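Local coordinates for protein 2-C-methyl-D-erythritol 2,4-cyclodiphosphate synthase (Francisella tularensis subsp. tularensis, PDB 3RE3) that probably catalyses the cyclisation of 4-diphosphocytidyl-2-C-methyl-D-erythritol 2-phosphate to 2-C-methyl-D-erythritol 2,4-cyclodiphosphate with release of CMP, a step of isoprenoid precursor synthesis, at residues V45-L58 against E150-R162. Sequence-based numbering, arbitrary orientation.
Sequences VLIHALCDAILGAL and EGIATHVVCLLYR. With NA (sodium ion), chain F; POP (pyrophosphate 2-), chain E.
Val156 spreads its two methyls against the helix 45-57: CG2 lies 3.7 Å from Ala49 CB, while CG1, placed anti to the backbone N (chi1 -179°), meets Ala53 CB and Leu50 CD1, the latter at 3.8 Å. The helix runs along the strand 151-161 with the two directions 33° apart, and its alanines Ala49, Ala53 and Ala57 point at the strand, letting the axes approach to 7.4 Å. Alternate strand residues, from Ile152 to Leu160, face the helix. Near the helix start, Val45 straddles two of them, CG1 against Ile152 CD1 and CG2 beside the hydroxyl of Thr154, whose OG1 is 3.0 Å from Val45 O. Further along, Cys158 SG sits between Ala53 CB and Ala57 CB and lies 3.3 Å from Ala53 O. At the far end Leu160 CD1 touches both Ala57 CB and Leu58 CD2, the two leucine side chains meeting at about a right angle. Helix 79-92 continues this core, with Leu83 on Leu50, Ile86 on Ile54 and Leu90 on Leu160. The strand's other side faces the trimer centre, where His155 meets His155 of both neighbouring subunits. Pyrophosphate lies beside the first turn of the helix, its O1 over one face of the His48 ring and 3.2 Å from His48 CE1, while Asp52 OD2 lies at the ring edge, in plane. At the last turn, Gly56 O and Asn99 of the second subunit bind sodium. This helix-on-sheet interface of the YgbB fold thus rests mainly on small and branched apolar groups, with Thr154 OG1 by Val45 O a polar spot within it.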
loop_
_atom_site.group_PDB
_atom_site.type_symbol
_atom_site.label_atom_id
_atom_site.label_comp_id
_atom_site.label_asym_id
_atom_site.label_seq_id
_atom_site.Cartn_x
_atom_site.Cartn_y
_atom_site.Cartn_z
ATOM N N VAL A 45 0.143 -8.971 -13.588
ATOM C CA VAL A 45 0.102 -7.879 -12.625
ATOM C C VAL A 45 0.851 -8.214 -11.322
ATOM O O VAL A 45 1.506 -7.348 -10.734
ATOM C CB VAL A 45 -1.359 -7.394 -12.375
ATOM C CG1 VAL A 45 -2.163 -8.440 -11.634
ATOM C CG2 VAL A 45 -1.384 -6.082 -11.637
ATOM N N LEU A 46 0.767 -9.464 -10.875
ATOM C CA LEU A 46 1.407 -9.839 -9.614
ATOM C C LEU A 46 2.923 -9.931 -9.749
ATOM O O LEU A 46 3.661 -9.350 -8.964
ATOM C CB LEU A 46 0.828 -11.138 -9.047
ATOM C CG LEU A 46 1.323 -11.455 -7.633
ATOM C CD1 LEU A 46 0.513 -12.538 -6.942
ATOM C CD2 LEU A 46 2.766 -11.866 -7.686
ATOM N N ILE A 47 3.390 -10.668 -10.746
ATOM C CA ILE A 47 4.819 -10.815 -10.906
ATOM C C ILE A 47 5.434 -9.438 -11.145
ATOM O O ILE A 47 6.573 -9.168 -10.774
ATOM C CB ILE A 47 5.166 -11.801 -12.025
ATOM C CG1 ILE A 47 4.789 -13.214 -11.585
ATOM C CG2 ILE A 47 6.648 -11.717 -12.382
ATOM C CD1 ILE A 47 5.375 -14.307 -12.446
ATOM N N HIS A 48 4.666 -8.565 -11.769
ATOM C CA HIS A 48 5.131 -7.213 -12.015
ATOM C C HIS A 48 5.321 -6.440 -10.702
ATOM O O HIS A 48 6.410 -5.935 -10.431
ATOM C CB HIS A 48 4.163 -6.478 -12.946
ATOM C CG HIS A 48 4.688 -5.175 -13.460
ATOM N ND1 HIS A 48 4.696 -4.853 -14.797
ATOM C CD2 HIS A 48 5.208 -4.106 -12.810
ATOM C CE1 HIS A 48 5.209 -3.645 -14.955
ATOM N NE2 HIS A 48 5.528 -3.172 -13.765
ATOM N N ALA A 49 4.280 -6.366 -9.880
ATOM C CA ALA A 49 4.400 -5.668 -8.613
ATOM C C ALA A 49 5.508 -6.326 -7.763
ATOM O O ALA A 49 6.246 -5.657 -7.035
ATOM C CB ALA A 49 3.078 -5.683 -7.883
ATOM N N LEU A 50 5.629 -7.645 -7.881
ATOM C CA LEU A 50 6.614 -8.407 -7.122
ATOM C C LEU A 50 8.043 -8.036 -7.508
ATOM O O LEU A 50 8.862 -7.787 -6.644
ATOM C CB LEU A 50 6.389 -9.900 -7.319
ATOM C CG LEU A 50 7.410 -10.823 -6.681
ATOM C CD1 LEU A 50 7.436 -10.596 -5.194
ATOM C CD2 LEU A 50 7.056 -12.265 -6.979
ATOM N N CYS A 51 8.334 -8.005 -8.806
ATOM C CA CYS A 51 9.630 -7.546 -9.295
ATOM C C CYS A 51 9.923 -6.131 -8.828
ATOM O O CYS A 51 11.020 -5.839 -8.367
ATOM C CB CYS A 51 9.678 -7.594 -10.814
ATOM S SG CYS A 51 9.652 -9.259 -11.494
ATOM N N ASP A 52 8.936 -5.255 -8.963
ATOM C CA ASP A 52 9.052 -3.892 -8.472
ATOM C C ASP A 52 9.415 -3.836 -6.986
ATOM O O ASP A 52 10.228 -3.012 -6.588
ATOM C CB ASP A 52 7.745 -3.124 -8.714
ATOM C CG ASP A 52 7.626 -2.594 -10.136
ATOM O OD1 ASP A 52 8.656 -2.567 -10.853
ATOM O OD2 ASP A 52 6.506 -2.184 -10.529
ATOM N N ALA A 53 8.813 -4.697 -6.169
ATOM C CA ALA A 53 9.062 -4.674 -4.731
ATOM C C ALA A 53 10.513 -5.053 -4.437
ATOM O O ALA A 53 11.187 -4.447 -3.597
ATOM C CB ALA A 53 8.108 -5.614 -4.004
ATOM N N ILE A 54 10.982 -6.067 -5.147
ATOM C CA ILE A 54 12.325 -6.583 -4.952
ATOM C C ILE A 54 13.384 -5.571 -5.398
ATOM O O ILE A 54 14.296 -5.261 -4.643
ATOM C CB ILE A 54 12.492 -7.942 -5.640
ATOM C CG1 ILE A 54 11.799 -9.017 -4.798
ATOM C CG2 ILE A 54 13.956 -8.281 -5.827
ATOM C CD1 ILE A 54 11.621 -10.344 -5.491
ATOM N N LEU A 55 13.254 -5.040 -6.607
ATOM C CA LEU A 55 14.169 -4.007 -7.063
ATOM C C LEU A 55 14.006 -2.793 -6.181
ATOM O O LEU A 55 14.958 -2.061 -5.935
ATOM C CB LEU A 55 13.896 -3.641 -8.511
ATOM C CG LEU A 55 14.015 -4.848 -9.436
ATOM C CD1 LEU A 55 13.467 -4.578 -10.813
ATOM C CD2 LEU A 55 15.455 -5.283 -9.529
ATOM N N GLY A 56 12.789 -2.580 -5.701
ATOM C CA GLY A 56 12.556 -1.488 -4.779
ATOM C C GLY A 56 13.397 -1.637 -3.522
ATOM O O GLY A 56 14.143 -0.744 -3.149
ATOM N N ALA A 57 13.271 -2.781 -2.871
ATOM C CA ALA A 57 14.051 -3.057 -1.670
ATOM C C ALA A 57 15.561 -2.844 -1.867
ATOM O O ALA A 57 16.231 -2.357 -0.973
ATOM C CB ALA A 57 13.769 -4.475 -1.177
ATOM N N LEU A 58 16.063 -3.167 -3.056
ATOM C CA LEU A 58 17.481 -3.045 -3.387
ATOM C C LEU A 58 17.944 -1.658 -3.875
ATOM O O LEU A 58 19.110 -1.512 -4.216
ATOM C CB LEU A 58 17.848 -4.062 -4.476
ATOM C CG LEU A 58 17.528 -5.550 -4.311
ATOM C CD1 LEU A 58 17.990 -6.339 -5.525
ATOM C CD2 LEU A 58 18.161 -6.121 -3.059
ATOM N N GLU A 150 -13.181 -2.853 -14.303
ATOM C CA GLU A 150 -12.410 -2.282 -15.400
ATOM C C GLU A 150 -10.972 -2.791 -15.408
ATOM O O GLU A 150 -10.280 -2.727 -16.422
ATOM C CB GLU A 150 -12.486 -0.747 -15.375
ATOM C CG GLU A 150 -13.908 -0.241 -15.679
ATOM C CD GLU A 150 -14.161 1.233 -15.307
ATOM O OE1 GLU A 150 -13.227 1.926 -14.855
ATOM O OE2 GLU A 150 -15.319 1.704 -15.478
ATOM N N GLY A 151 -10.527 -3.321 -14.277
ATOM C CA GLY A 151 -9.160 -3.790 -14.154
ATOM C C GLY A 151 -8.880 -4.357 -12.779
ATOM O O GLY A 151 -9.788 -4.453 -11.948
ATOM N N ILE A 152 -7.624 -4.730 -12.543
ATOM C CA ILE A 152 -7.194 -5.239 -11.250
ATOM C C ILE A 152 -5.860 -4.650 -10.825
ATOM O O ILE A 152 -5.082 -4.171 -11.651
ATOM C CB ILE A 152 -7.054 -6.766 -11.253
ATOM C CG1 ILE A 152 -6.084 -7.195 -12.342
ATOM C CG2 ILE A 152 -8.400 -7.431 -11.460
ATOM C CD1 ILE A 152 -6.018 -8.665 -12.489
ATOM N N ALA A 153 -5.607 -4.691 -9.524
ATOM C CA ALA A 153 -4.362 -4.185 -8.994
ATOM C C ALA A 153 -3.778 -5.216 -8.064
ATOM O O ALA A 153 -4.476 -6.118 -7.601
ATOM C CB ALA A 153 -4.592 -2.893 -8.254
ATOM N N THR A 154 -2.485 -5.093 -7.810
ATOM C CA THR A 154 -1.839 -5.889 -6.771
ATOM C C THR A 154 -0.861 -5.020 -6.021
ATOM O O THR A 154 -0.186 -4.172 -6.609
ATOM C CB THR A 154 -1.102 -7.139 -7.303
ATOM O OG1 THR A 154 -0.349 -6.798 -8.468
ATOM C CG2 THR A 154 -2.082 -8.209 -7.673
ATOM N N HIS A 155 -0.840 -5.222 -4.707
ATOM C CA HIS A 155 0.182 -4.689 -3.823
ATOM C C HIS A 155 1.101 -5.822 -3.363
ATOM O O HIS A 155 0.644 -6.876 -2.921
ATOM C CB HIS A 155 -0.457 -4.069 -2.591
ATOM C CG HIS A 155 -1.002 -2.693 -2.809
ATOM N ND1 HIS A 155 -0.246 -1.561 -2.614
ATOM C CD2 HIS A 155 -2.241 -2.269 -3.164
ATOM C CE1 HIS A 155 -0.990 -0.491 -2.853
ATOM N NE2 HIS A 155 -2.200 -0.896 -3.194
ATOM N N VAL A 156 2.400 -5.601 -3.464
ATOM C CA VAL A 156 3.359 -6.534 -2.897
ATOM C C VAL A 156 4.270 -5.791 -1.934
ATOM O O VAL A 156 4.693 -4.666 -2.205
ATOM C CB VAL A 156 4.229 -7.218 -3.972
ATOM C CG1 VAL A 156 5.199 -8.204 -3.320
ATOM C CG2 VAL A 156 3.363 -7.928 -4.987
ATOM N N VAL A 157 4.540 -6.421 -0.799
ATOM C CA VAL A 157 5.634 -6.015 0.069
ATOM C C VAL A 157 6.594 -7.194 0.237
ATOM O O VAL A 157 6.176 -8.344 0.407
ATOM C CB VAL A 157 5.141 -5.552 1.450
ATOM C CG1 VAL A 157 4.516 -4.179 1.358
ATOM C CG2 VAL A 157 4.180 -6.578 2.056
ATOM N N CYS A 158 7.885 -6.910 0.169
ATOM C CA CYS A 158 8.890 -7.927 0.443
ATOM C C CYS A 158 9.817 -7.425 1.523
ATOM O O CYS A 158 9.994 -6.216 1.680
ATOM C CB CYS A 158 9.704 -8.272 -0.803
ATOM S SG CYS A 158 10.516 -6.863 -1.498
ATOM N N LEU A 159 10.374 -8.363 2.287
ATOM C CA LEU A 159 11.436 -8.071 3.253
ATOM C C LEU A 159 12.679 -8.853 2.868
ATOM O O LEU A 159 12.629 -10.069 2.744
ATOM C CB LEU A 159 11.012 -8.460 4.659
ATOM C CG LEU A 159 11.839 -7.936 5.821
ATOM C CD1 LEU A 159 12.069 -6.436 5.728
ATOM C CD2 LEU A 159 11.146 -8.274 7.127
ATOM N N LEU A 160 13.790 -8.151 2.680
ATOM C CA LEU A 160 15.061 -8.782 2.306
ATOM C C LEU A 160 16.098 -8.754 3.444
ATOM O O LEU A 160 16.095 -7.837 4.264
ATOM C CB LEU A 160 15.635 -8.087 1.079
ATOM C CG LEU A 160 14.743 -8.059 -0.161
ATOM C CD1 LEU A 160 15.501 -7.428 -1.335
ATOM C CD2 LEU A 160 14.275 -9.470 -0.510
ATOM N N TYR A 161 16.971 -9.758 3.505
ATOM C CA TYR A 161 18.037 -9.770 4.519
ATOM C C TYR A 161 19.411 -10.149 3.969
ATOM O O TYR A 161 19.530 -10.718 2.873
ATOM C CB TYR A 161 17.678 -10.671 5.703
ATOM C CG TYR A 161 17.776 -12.151 5.410
ATOM C CD1 TYR A 161 18.975 -12.844 5.579
ATOM C CD2 TYR A 161 16.678 -12.857 4.976
ATOM C CE1 TYR A 161 19.064 -14.199 5.311
ATOM C CE2 TYR A 161 16.754 -14.199 4.705
ATOM C CZ TYR A 161 17.946 -14.871 4.870
ATOM O OH TYR A 161 18.001 -16.218 4.596
ATOM N N ARG A 162 20.440 -9.805 4.747
ATOM C CA ARG A 162 21.841 -10.120 4.448
ATOM C C ARG A 162 22.552 -10.613 5.717
ATOM O O ARG A 162 22.240 -10.170 6.833
ATOM C CB ARG A 162 22.555 -8.889 3.874
ATOM C CG ARG A 162 24.045 -9.076 3.592
ATOM C CD ARG A 162 24.711 -7.762 3.167
ATOM N NE ARG A 162 24.783 -7.622 1.713
ATOM C CZ ARG A 162 25.058 -6.485 1.078
ATOM N NH1 ARG A 162 25.277 -5.374 1.769
ATOM N NH2 ARG A 162 25.107 -6.450 -0.249
HETATM NA NA NA F . 15.225 1.048 -1.109
HETATM P P1 POP E . 1.251 -1.973 -15.763
HETATM O O1 POP E . 2.636 -1.786 -15.186
HETATM O O2 POP E . 0.322 -0.947 -15.153
HETATM O O3 POP E . 1.306 -1.776 -17.258
HETATM O O POP E . 0.723 -3.466 -15.433
HETATM P P2 POP E . 0.783 -4.709 -16.470
HETATM O O4 POP E . 0.621 -5.984 -15.678
HETATM O O5 POP E . -0.322 -4.603 -17.498
HETATM O O6 POP E . 2.124 -4.751 -17.167
#